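Long-range contacts in ORF10 (Moritella marina, PDB 6RIW), which carries the ketosynthase and chain length factor domains of a polyunsaturated fatty acid synthase and probably condenses acyl units during chain elongation: residues Gln590-Ile601 with Thr621-Ala632; Phe230-Phe238 with Ala632-Ile641. All coordinates share one frame; numbering follows the deposited sequence.

In the fold
Contacts 1 and 2 lie side by side, their centres about 15 Å apart. Along the chain, Phe230-Phe238 comes first, in the first ketosynthase-like unit; Gln590-Ile601, Thr621-Ala632 and Ala632-Ile641 follow in the second. Contact 1 pairs helices within the second unit, whereas contact 2 joins helix 634-638 to helix 228-237 across the two units. Ala632 belongs to both, and Tyr591 packs against Tyr637 and Met233. The units also meet through antiparallel strands 189-193 and 659-663, as in thiolase-fold dimers, so the helices of contact 1 form part of the interface that unites the didomain.

Contact 1: Gln590-Ile601 with Thr621-Ala632; sequences QYRGRVNLTTQI and TNIAKDGVASAA
Arg594 and Lys625 lie at the middle of a buried, nearly antiparallel helix packing in the second ketosynthase-like unit, where the helical segments 590-595 and 621-628 run with axes 8.3 Å apart and 172° between their directions. The extended arginine side chain runs roughly perpendicular to Lys625. Its guanidinium is sandwiched, with CB of Lys625 over one face and the backbone N of Ala631 over the other. In the plane of this group, Arg594 NH1 donates to Asp626 OD1 (2.9 Å), a salt bridge in which guanidinium and carboxylate planes differ by 27°. The same nitrogen also donates to Ala629 O (2.9 Å), the carbonyl of the first residue to leave helical geometry after helix 614-628. One water bridges Arg594 NH2 and Asp626 OD1.

Knobs-into-holes packing supplies the rest. Lys625 fills a hole formed by Arg594, Val595, Leu597 and Thr598, its CG 3.4 Å from Arg594 O. Leu597 and Thr598 come from helix 597-608, which meets helix 614-628 more steeply. With CG set anti to the carbonyl carbon (chi1 -77°) and the chain straight beyond it, Lys625 NZ reaches Thr598 OG1 and donates a 2.7 Å hydrogen bond. Asp56, from the first ketosynthase-like unit, forms salt bridges with both Lys625 NZ and Arg594 NH2, which probably offsets their like charges. Val628 is the second knob, among Gln590, Gly593, Arg594 and Leu597; its CG1 lies 3.6 Å from Arg594 N, while its CG2 meets Leu597 CD1 at 4.0 Å, a methyl that also touches Ala624 CB. At one end a water joins Thr598 O to Thr621 OG1, which is also hydrogen-bonded to Arg617 O. At the other, Tyr591 OH packs 3.4 Å from Ala632 CB and shares a water with the Ala632 backbone N.

Contact 2: Phe230-Phe238 with Ala632-Ile641; sequences FVNMGFSIF and AQLNQYTSFI
Phe230 O is gripped twice: by Tyr637 OH at 2.6 Å, and by the backbone N of Gly234 at 3.2 Å in the helix's own pattern. The phenol donates in the carbonyl plane onto a lone pair, at a C=O...donor angle of 132°. Its oxygen also sits over the centre of the Phe230 ring, 3.7 Å above the plane, the two side chains running past one another head to tail. Tyr637 is a knob among Phe230, Met233, Gly234 and Ile237. Gly234 CA makes a CH-pi contact over one face of its ring, 3.7 Å from the centroid, and Phe640 CD2 covers the opposite face.

This fit joins helix 228-237 of the first ketosynthase-like unit to helix 634-638 of the second, across a junction that probably corresponds to the dimer interface of thiolase-fold enzymes. Phe230, Phe238 and Phe640 complete an aromatic cluster around the tyrosine. Tyr637 turns its edge toward the face of Phe238 in an offset edge-to-face pair, planes 82° apart, and Phe230 CZ meets Phe640 CD2 at 3.5 Å, rim to rim. A leucine in place of Tyr637 would probably leave Phe230 O without its bond from across the units and open a gap between Gly234 and Phe640. Phe238 CG lies anti to its carbonyl carbon (chi1 -64°), which carries the ring to the second helix: CD1 lies 3.4 Å from Leu634 CD1, and Ile641 CD1 approaches the ring edge. Ile237 CD1 packs against the backbone O of Ala632 at 3.5 Å, while its CG2 touches the Tyr637 ring.

Contact 1: Gln590-Ile601 with Thr621-Ala632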
loop_
_atom_site.group_PDB
_atom_site.type_symbol
_atom_site.label_atom_id
_atom_site.label_comp_id
_atom_site.label_asym_id
_atom_site.label_seq_id
_atom_site.Cartn_x
_atom_site.Cartn_y
_atom_site.Cartn_z
ATOM N N GLN A 590 -9.002 -12.920 6.565
ATOM C CA GLN A 590 -9.213 -14.068 7.435
ATOM C C GLN A 590 -9.054 -13.702 8.903
ATOM O O GLN A 590 -9.623 -14.383 9.758
ATOM C CB GLN A 590 -8.248 -15.198 7.049
ATOM C CG GLN A 590 -8.544 -15.767 5.673
ATOM C CD GLN A 590 -7.440 -16.673 5.167
ATOM O OE1 GLN A 590 -6.624 -17.142 5.945
ATOM N NE2 GLN A 590 -7.419 -16.932 3.858
ATOM N N TYR A 591 -8.299 -12.645 9.216
ATOM C CA TYR A 591 -8.090 -12.296 10.615
ATOM C C TYR A 591 -9.388 -11.826 11.273
ATOM O O TYR A 591 -9.775 -12.323 12.345
ATOM C CB TYR A 591 -6.998 -11.239 10.748
ATOM C CG TYR A 591 -6.847 -10.838 12.183
ATOM C CD1 TYR A 591 -6.403 -11.753 13.126
ATOM C CD2 TYR A 591 -7.198 -9.562 12.608
ATOM C CE1 TYR A 591 -6.309 -11.409 14.472
ATOM C CE2 TYR A 591 -7.097 -9.204 13.940
ATOM C CZ TYR A 591 -6.652 -10.135 14.863
ATOM O OH TYR A 591 -6.560 -9.777 16.183
ATOM N N ARG A 592 -10.073 -10.856 10.667
ATOM C CA ARG A 592 -11.401 -10.517 11.188
ATOM C C ARG A 592 -12.378 -11.674 10.990
ATOM O O ARG A 592 -13.304 -11.861 11.796
ATOM C CB ARG A 592 -11.939 -9.240 10.530
ATOM C CG ARG A 592 -13.297 -8.829 11.128
ATOM C CD ARG A 592 -13.778 -7.454 10.690
ATOM N NE ARG A 592 -15.109 -7.229 11.268
ATOM C CZ ARG A 592 -15.654 -6.033 11.475
ATOM N NH1 ARG A 592 -14.991 -4.937 11.149
ATOM N NH2 ARG A 592 -16.866 -5.938 12.015
ATOM N N GLY A 593 -12.185 -12.467 9.934
ATOM C CA GLY A 593 -12.962 -13.684 9.778
ATOM C C GLY A 593 -12.938 -14.553 11.021
ATOM O O GLY A 593 -13.937 -15.194 11.358
ATOM N N ARG A 594 -11.806 -14.577 11.726
ATOM C CA ARG A 594 -11.733 -15.264 13.017
ATOM C C ARG A 594 -12.333 -14.421 14.145
ATOM O O ARG A 594 -13.205 -14.877 14.899
ATOM C CB ARG A 594 -10.270 -15.605 13.321
ATOM C CG ARG A 594 -9.989 -16.031 14.768
ATOM C CD ARG A 594 -8.553 -15.762 15.245
ATOM N NE ARG A 594 -8.549 -15.853 16.707
ATOM C CZ ARG A 594 -8.372 -16.977 17.394
ATOM N NH1 ARG A 594 -8.126 -18.108 16.759
ATOM N NH2 ARG A 594 -8.445 -16.962 18.724
ATOM N N VAL A 595 -11.880 -13.188 14.272
ATOM C CA VAL A 595 -12.187 -12.384 15.459
ATOM C C VAL A 595 -13.689 -12.161 15.596
ATOM O O VAL A 595 -14.253 -12.230 16.701
ATOM C CB VAL A 595 -11.418 -11.055 15.391
ATOM C CG1 VAL A 595 -11.994 -10.056 16.354
ATOM C CG2 VAL A 595 -9.916 -11.302 15.647
ATOM N N ASN A 596 -14.368 -11.942 14.474
ATOM C CA ASN A 596 -15.779 -11.554 14.512
ATOM C C ASN A 596 -16.685 -12.699 14.953
ATOM O O ASN A 596 -17.840 -12.454 15.337
ATOM C CB ASN A 596 -16.187 -11.038 13.132
ATOM C CG ASN A 596 -17.199 -9.919 13.196
ATOM O OD1 ASN A 596 -17.024 -8.880 12.557
ATOM N ND2 ASN A 596 -18.305 -10.145 13.924
ATOM N N LEU A 597 -16.187 -13.937 14.941
ATOM C CA LEU A 597 -17.020 -15.046 15.385
ATOM C C LEU A 597 -17.429 -14.904 16.854
ATOM O O LEU A 597 -18.384 -15.557 17.266
ATOM C CB LEU A 597 -16.310 -16.382 15.146
ATOM C CG LEU A 597 -16.169 -16.735 13.658
ATOM C CD1 LEU A 597 -15.267 -17.976 13.483
ATOM C CD2 LEU A 597 -17.522 -17.001 13.067
ATOM N N THR A 598 -16.720 -14.077 17.637
ATOM C CA THR A 598 -17.141 -13.719 19.001
ATOM C C THR A 598 -18.623 -13.351 19.074
ATOM O O THR A 598 -19.393 -13.926 19.855
ATOM C CB THR A 598 -16.301 -12.540 19.512
ATOM O OG1 THR A 598 -14.955 -12.976 19.729
ATOM C CG2 THR A 598 -16.868 -11.998 20.831
ATOM N N THR A 599 -19.040 -12.370 18.289
ATOM C CA THR A 599 -20.436 -11.971 18.354
ATOM C C THR A 599 -21.293 -12.768 17.398
ATOM O O THR A 599 -22.491 -12.938 17.652
ATOM C CB THR A 599 -20.589 -10.470 18.068
ATOM O OG1 THR A 599 -19.874 -10.125 16.873
ATOM C CG2 THR A 599 -20.042 -9.654 19.237
ATOM N N GLN A 600 -20.715 -13.290 16.311
ATOM C CA GLN A 600 -21.514 -14.125 15.416
ATOM C C GLN A 600 -22.019 -15.377 16.123
ATOM O O GLN A 600 -23.191 -15.747 15.970
ATOM C CB GLN A 600 -20.713 -14.517 14.181
ATOM C CG GLN A 600 -20.525 -13.368 13.236
ATOM C CD GLN A 600 -19.577 -13.743 12.145
ATOM O OE1 GLN A 600 -18.374 -13.484 12.258
ATOM N NE2 GLN A 600 -20.098 -14.397 11.092
ATOM N N ILE A 601 -21.159 -16.042 16.901
ATOM C CA ILE A 601 -21.587 -17.271 17.575
ATOM C C ILE A 601 -22.510 -16.935 18.743
ATOM O O ILE A 601 -23.517 -17.612 18.968
ATOM C CB ILE A 601 -20.371 -18.090 18.054
ATOM C CG1 ILE A 601 -19.491 -18.524 16.873
ATOM C CG2 ILE A 601 -20.838 -19.306 18.844
ATOM C CD1 ILE A 601 -20.062 -19.635 16.070
ATOM N N THR A 621 -16.910 -21.108 20.621
ATOM C CA THR A 621 -16.372 -19.991 19.845
ATOM C C THR A 621 -14.895 -20.208 19.534
ATOM O O THR A 621 -14.456 -19.991 18.402
ATOM C CB THR A 621 -16.591 -18.678 20.599
ATOM O OG1 THR A 621 -17.998 -18.512 20.863
ATOM C CG2 THR A 621 -16.129 -17.505 19.758
ATOM N N ASN A 622 -14.126 -20.685 20.510
ATOM C CA ASN A 622 -12.692 -20.896 20.292
ATOM C C ASN A 622 -12.425 -21.977 19.250
ATOM O O ASN A 622 -11.466 -21.872 18.471
ATOM C CB ASN A 622 -12.021 -21.258 21.613
ATOM C CG ASN A 622 -11.818 -20.056 22.501
ATOM O OD1 ASN A 622 -11.837 -18.913 22.027
ATOM N ND2 ASN A 622 -11.633 -20.295 23.797
ATOM N N ILE A 623 -13.253 -23.022 19.222
ATOM C CA ILE A 623 -13.084 -24.080 18.229
ATOM C C ILE A 623 -13.298 -23.530 16.824
ATOM O O ILE A 623 -12.515 -23.804 15.907
ATOM C CB ILE A 623 -14.040 -25.248 18.510
ATOM C CG1 ILE A 623 -13.701 -25.942 19.835
ATOM C CG2 ILE A 623 -14.005 -26.269 17.359
ATOM C CD1 ILE A 623 -14.838 -26.855 20.273
ATOM N N ALA A 624 -14.376 -22.766 16.638
ATOM C CA ALA A 624 -14.653 -22.155 15.336
ATOM C C ALA A 624 -13.558 -21.167 14.943
ATOM O O ALA A 624 -13.108 -21.167 13.792
ATOM C CB ALA A 624 -16.019 -21.459 15.362
ATOM N N LYS A 625 -13.131 -20.314 15.882
ATOM C CA LYS A 625 -12.088 -19.325 15.598
ATOM C C LYS A 625 -10.804 -19.995 15.124
ATOM O O LYS A 625 -10.176 -19.561 14.142
ATOM C CB LYS A 625 -11.805 -18.497 16.849
ATOM C CG LYS A 625 -12.856 -17.421 17.164
ATOM C CD LYS A 625 -12.408 -16.680 18.410
ATOM C CE LYS A 625 -13.218 -15.393 18.624
ATOM N NZ LYS A 625 -12.961 -14.848 19.991
ATOM N N ASP A 626 -10.373 -21.042 15.838
ATOM C CA ASP A 626 -9.119 -21.703 15.486
ATOM C C ASP A 626 -9.190 -22.370 14.122
ATOM O O ASP A 626 -8.149 -22.551 13.474
ATOM C CB ASP A 626 -8.749 -22.721 16.558
ATOM C CG ASP A 626 -8.271 -22.066 17.842
ATOM O OD1 ASP A 626 -8.060 -20.825 17.849
ATOM O OD2 ASP A 626 -8.115 -22.787 18.856
ATOM N N GLY A 627 -10.394 -22.708 13.659
ATOM C CA GLY A 627 -10.538 -23.213 12.311
ATOM C C GLY A 627 -10.217 -22.174 11.254
ATOM O O GLY A 627 -9.692 -22.509 10.189
ATOM N N VAL A 628 -10.511 -20.905 11.532
ATOM C CA VAL A 628 -10.387 -19.857 10.517
ATOM C C VAL A 628 -8.972 -19.296 10.452
ATOM O O VAL A 628 -8.414 -19.100 9.362
ATOM C CB VAL A 628 -11.413 -18.741 10.789
ATOM C CG1 VAL A 628 -11.178 -17.581 9.812
ATOM C CG2 VAL A 628 -12.817 -19.292 10.640
ATOM N N ALA A 629 -8.377 -18.993 11.601
ATOM C CA ALA A 629 -7.074 -18.325 11.621
ATOM C C ALA A 629 -6.527 -18.395 13.033
ATOM O O ALA A 629 -7.279 -18.584 13.983
ATOM C CB ALA A 629 -7.181 -16.855 11.182
ATOM N N SER A 630 -5.218 -18.195 13.162
ATOM C CA SER A 630 -4.593 -18.121 14.476
ATOM C C SER A 630 -4.828 -16.752 15.094
ATOM O O SER A 630 -5.029 -15.756 14.391
ATOM C CB SER A 630 -3.088 -18.383 14.371
ATOM O OG SER A 630 -2.844 -19.642 13.766
ATOM N N ALA A 631 -4.820 -16.708 16.422
ATOM C CA ALA A 631 -4.928 -15.433 17.119
ATOM C C ALA A 631 -3.732 -14.548 16.785
ATOM O O ALA A 631 -2.647 -15.038 16.461
ATOM C CB ALA A 631 -4.999 -15.648 18.628
ATOM N N ALA A 632 -3.943 -13.231 16.880
ATOM C CA ALA A 632 -2.893 -12.262 16.572
ATOM C C ALA A 632 -1.666 -12.474 17.448
ATOM O O ALA A 632 -1.775 -12.686 18.660
ATOM C CB ALA A 632 -3.415 -10.835 16.774
HETATM O O HOH W 1 -6.498 -11.976 17.851
HETATM O O HOH W 2 -8.639 -19.515 20.262
HETATM O O HOH W 3 -19.161 -16.238 21.509
#

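Contact 2: Phe230-Phe238 with Ala632-Ile641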
loop_
_atom_site.group_PDB
_atom_site.type_symbol
_atom_site.label_atom_id
_atom_site.label_comp_id
_atom_site.label_asym_id
_atom_site.label_seq_id
_atom_site.Cartn_x
_atom_site.Cartn_y
_atom_site.Cartn_z
ATOM N N PHE A 230 -9.518 -3.838 12.489
ATOM C CA PHE A 230 -8.207 -4.352 12.107
ATOM C C PHE A 230 -7.098 -3.487 12.680
ATOM O O PHE A 230 -6.091 -4.008 13.186
ATOM C CB PHE A 230 -8.107 -4.402 10.580
ATOM C CG PHE A 230 -6.891 -5.136 10.063
ATOM C CD1 PHE A 230 -5.694 -4.465 9.847
ATOM C CD2 PHE A 230 -6.966 -6.490 9.771
ATOM C CE1 PHE A 230 -4.565 -5.143 9.367
ATOM C CE2 PHE A 230 -5.860 -7.180 9.283
ATOM C CZ PHE A 230 -4.654 -6.503 9.087
ATOM N N VAL A 231 -7.282 -2.156 12.636
ATOM C CA VAL A 231 -6.277 -1.227 13.154
ATOM C C VAL A 231 -6.131 -1.374 14.665
ATOM O O VAL A 231 -5.015 -1.409 15.213
ATOM C CB VAL A 231 -6.655 0.215 12.780
ATOM C CG1 VAL A 231 -5.761 1.202 13.524
ATOM C CG2 VAL A 231 -6.559 0.399 11.265
ATOM N N ASN A 232 -7.252 -1.406 15.368
ATOM C CA ASN A 232 -7.183 -1.361 16.821
ATOM C C ASN A 232 -6.738 -2.695 17.405
ATOM O O ASN A 232 -6.065 -2.724 18.443
ATOM C CB ASN A 232 -8.542 -0.934 17.381
ATOM C CG ASN A 232 -8.788 0.559 17.232
ATOM O OD1 ASN A 232 -8.322 1.202 16.271
ATOM N ND2 ASN A 232 -9.494 1.135 18.202
ATOM N N MET A 233 -7.106 -3.809 16.773
ATOM C CA MET A 233 -6.530 -5.089 17.174
ATOM C C MET A 233 -5.017 -5.080 17.010
ATOM O O MET A 233 -4.285 -5.621 17.851
ATOM C CB MET A 233 -7.152 -6.234 16.364
ATOM C CG MET A 233 -8.599 -6.523 16.718
ATOM S SD MET A 233 -8.825 -7.080 18.435
ATOM C CE MET A 233 -10.624 -7.092 18.540
ATOM N N GLY A 234 -4.522 -4.446 15.943
ATOM C CA GLY A 234 -3.083 -4.370 15.749
ATOM C C GLY A 234 -2.387 -3.567 16.834
ATOM O O GLY A 234 -1.407 -4.019 17.435
ATOM N N PHE A 235 -2.866 -2.357 17.093
ATOM C CA PHE A 235 -2.209 -1.563 18.126
ATOM C C PHE A 235 -2.397 -2.173 19.512
ATOM O O PHE A 235 -1.570 -1.938 20.407
ATOM C CB PHE A 235 -2.718 -0.117 18.080
ATOM C CG PHE A 235 -2.117 0.689 16.957
ATOM C CD1 PHE A 235 -0.735 0.781 16.816
ATOM C CD2 PHE A 235 -2.925 1.307 16.019
ATOM C CE1 PHE A 235 -0.167 1.502 15.768
ATOM C CE2 PHE A 235 -2.368 2.028 14.968
ATOM C CZ PHE A 235 -0.992 2.131 14.843
ATOM N N SER A 236 -3.447 -2.975 19.710
ATOM C CA SER A 236 -3.558 -3.699 20.970
ATOM C C SER A 236 -2.496 -4.792 21.083
ATOM O O SER A 236 -1.879 -4.939 22.146
ATOM C CB SER A 236 -4.964 -4.275 21.136
ATOM O OG SER A 236 -5.890 -3.207 21.190
ATOM N N ILE A 237 -2.249 -5.561 20.009
ATOM C CA ILE A 237 -1.234 -6.615 20.128
ATOM C C ILE A 237 0.167 -6.011 20.191
ATOM O O ILE A 237 1.070 -6.577 20.825
ATOM C CB ILE A 237 -1.353 -7.665 18.999
ATOM C CG1 ILE A 237 -0.456 -8.876 19.289
ATOM C CG2 ILE A 237 -0.984 -7.109 17.678
ATOM C CD1 ILE A 237 -0.987 -9.761 20.437
ATOM N N PHE A 238 0.375 -4.859 19.560
ATOM C CA PHE A 238 1.626 -4.119 19.712
ATOM C C PHE A 238 1.771 -3.477 21.090
ATOM O O PHE A 238 2.848 -2.947 21.388
ATOM C CB PHE A 238 1.724 -3.021 18.649
ATOM C CG PHE A 238 1.795 -3.536 17.225
ATOM C CD1 PHE A 238 2.146 -4.851 16.956
ATOM C CD2 PHE A 238 1.530 -2.690 16.166
ATOM C CE1 PHE A 238 2.228 -5.321 15.646
ATOM C CE2 PHE A 238 1.609 -3.147 14.848
ATOM C CZ PHE A 238 1.947 -4.473 14.594
ATOM N N ALA A 632 -3.943 -13.231 16.880
ATOM C CA ALA A 632 -2.893 -12.262 16.572
ATOM C C ALA A 632 -1.666 -12.474 17.448
ATOM O O ALA A 632 -1.775 -12.686 18.660
ATOM C CB ALA A 632 -3.415 -10.835 16.774
ATOM N N GLN A 633 -0.491 -12.424 16.828
ATOM C CA GLN A 633 0.780 -12.422 17.542
ATOM C C GLN A 633 1.627 -11.272 17.010
ATOM O O GLN A 633 1.438 -10.822 15.874
ATOM C CB GLN A 633 1.531 -13.755 17.387
ATOM C CG GLN A 633 0.721 -14.997 17.783
ATOM C CD GLN A 633 0.464 -15.082 19.283
ATOM O OE1 GLN A 633 1.103 -14.386 20.079
ATOM N NE2 GLN A 633 -0.486 -15.938 19.674
ATOM N N LEU A 634 2.576 -10.815 17.837
ATOM C CA LEU A 634 3.305 -9.575 17.555
ATOM C C LEU A 634 3.988 -9.603 16.187
ATOM O O LEU A 634 3.751 -8.738 15.331
ATOM C CB LEU A 634 4.347 -9.325 18.652
ATOM C CG LEU A 634 5.210 -8.066 18.503
ATOM C CD1 LEU A 634 4.354 -6.837 18.570
ATOM C CD2 LEU A 634 6.284 -8.005 19.590
ATOM N N ASN A 635 4.884 -10.563 15.977
ATOM C CA ASN A 635 5.625 -10.571 14.721
ATOM C C ASN A 635 4.705 -10.839 13.543
ATOM O O ASN A 635 4.837 -10.201 12.488
ATOM C CB ASN A 635 6.750 -11.597 14.782
ATOM C CG ASN A 635 7.862 -11.151 15.704
ATOM O OD1 ASN A 635 8.560 -10.176 15.413
ATOM N ND2 ASN A 635 8.001 -11.823 16.843
ATOM N N GLN A 636 3.765 -11.771 13.700
ATOM C CA GLN A 636 2.835 -12.036 12.611
ATOM C C GLN A 636 2.099 -10.766 12.202
ATOM O O GLN A 636 1.938 -10.493 11.008
ATOM C CB GLN A 636 1.844 -13.137 12.995
ATOM C CG GLN A 636 1.003 -13.608 11.816
ATOM C CD GLN A 636 -0.290 -14.325 12.223
ATOM O OE1 GLN A 636 -0.745 -14.239 13.370
ATOM N NE2 GLN A 636 -0.894 -15.022 11.267
ATOM N N TYR A 637 1.658 -9.960 13.169
ATOM C CA TYR A 637 0.924 -8.758 12.773
ATOM C C TYR A 637 1.820 -7.731 12.081
ATOM O O TYR A 637 1.338 -7.010 11.200
ATOM C CB TYR A 637 0.228 -8.128 13.973
ATOM C CG TYR A 637 -1.205 -7.665 13.720
ATOM C CD1 TYR A 637 -1.481 -6.488 13.048
ATOM C CD2 TYR A 637 -2.274 -8.403 14.213
ATOM C CE1 TYR A 637 -2.820 -6.063 12.845
ATOM C CE2 TYR A 637 -3.582 -7.999 14.026
ATOM C CZ TYR A 637 -3.859 -6.841 13.343
ATOM O OH TYR A 637 -5.196 -6.494 13.188
ATOM N N THR A 638 3.114 -7.637 12.441
ATOM C CA THR A 638 3.986 -6.730 11.686
ATOM C C THR A 638 4.058 -7.131 10.213
ATOM O O THR A 638 4.258 -6.268 9.349
ATOM C CB THR A 638 5.420 -6.677 12.258
ATOM O OG1 THR A 638 6.106 -7.920 12.018
ATOM C CG2 THR A 638 5.413 -6.361 13.746
ATOM N N SER A 639 3.912 -8.421 9.908
ATOM C CA SER A 639 3.907 -8.846 8.514
ATOM C C SER A 639 2.573 -8.583 7.819
ATOM O O SER A 639 2.484 -8.790 6.605
ATOM C CB SER A 639 4.290 -10.333 8.377
ATOM O OG SER A 639 3.268 -11.226 8.812
ATOM N N PHE A 640 1.542 -8.135 8.542
ATOM C CA PHE A 640 0.342 -7.644 7.877
ATOM C C PHE A 640 0.544 -6.260 7.265
ATOM O O PHE A 640 -0.321 -5.803 6.509
ATOM C CB PHE A 640 -0.833 -7.559 8.867
ATOM C CG PHE A 640 -1.334 -8.887 9.389
ATOM C CD1 PHE A 640 -0.790 -10.099 8.984
ATOM C CD2 PHE A 640 -2.381 -8.906 10.309
ATOM C CE1 PHE A 640 -1.293 -11.311 9.485
ATOM C CE2 PHE A 640 -2.881 -10.101 10.791
ATOM C CZ PHE A 640 -2.320 -11.305 10.386
ATOM N N ILE A 641 1.646 -5.577 7.590
ATOM C CA ILE A 641 1.880 -4.180 7.218
ATOM C C ILE A 641 2.790 -4.158 5.992
ATOM O O ILE A 641 3.966 -4.520 6.079
ATOM C CB ILE A 641 2.509 -3.404 8.390
ATOM C CG1 ILE A 641 1.644 -3.551 9.652
ATOM C CG2 ILE A 641 2.738 -1.952 8.018
ATOM C CD1 ILE A 641 2.324 -3.121 10.924
#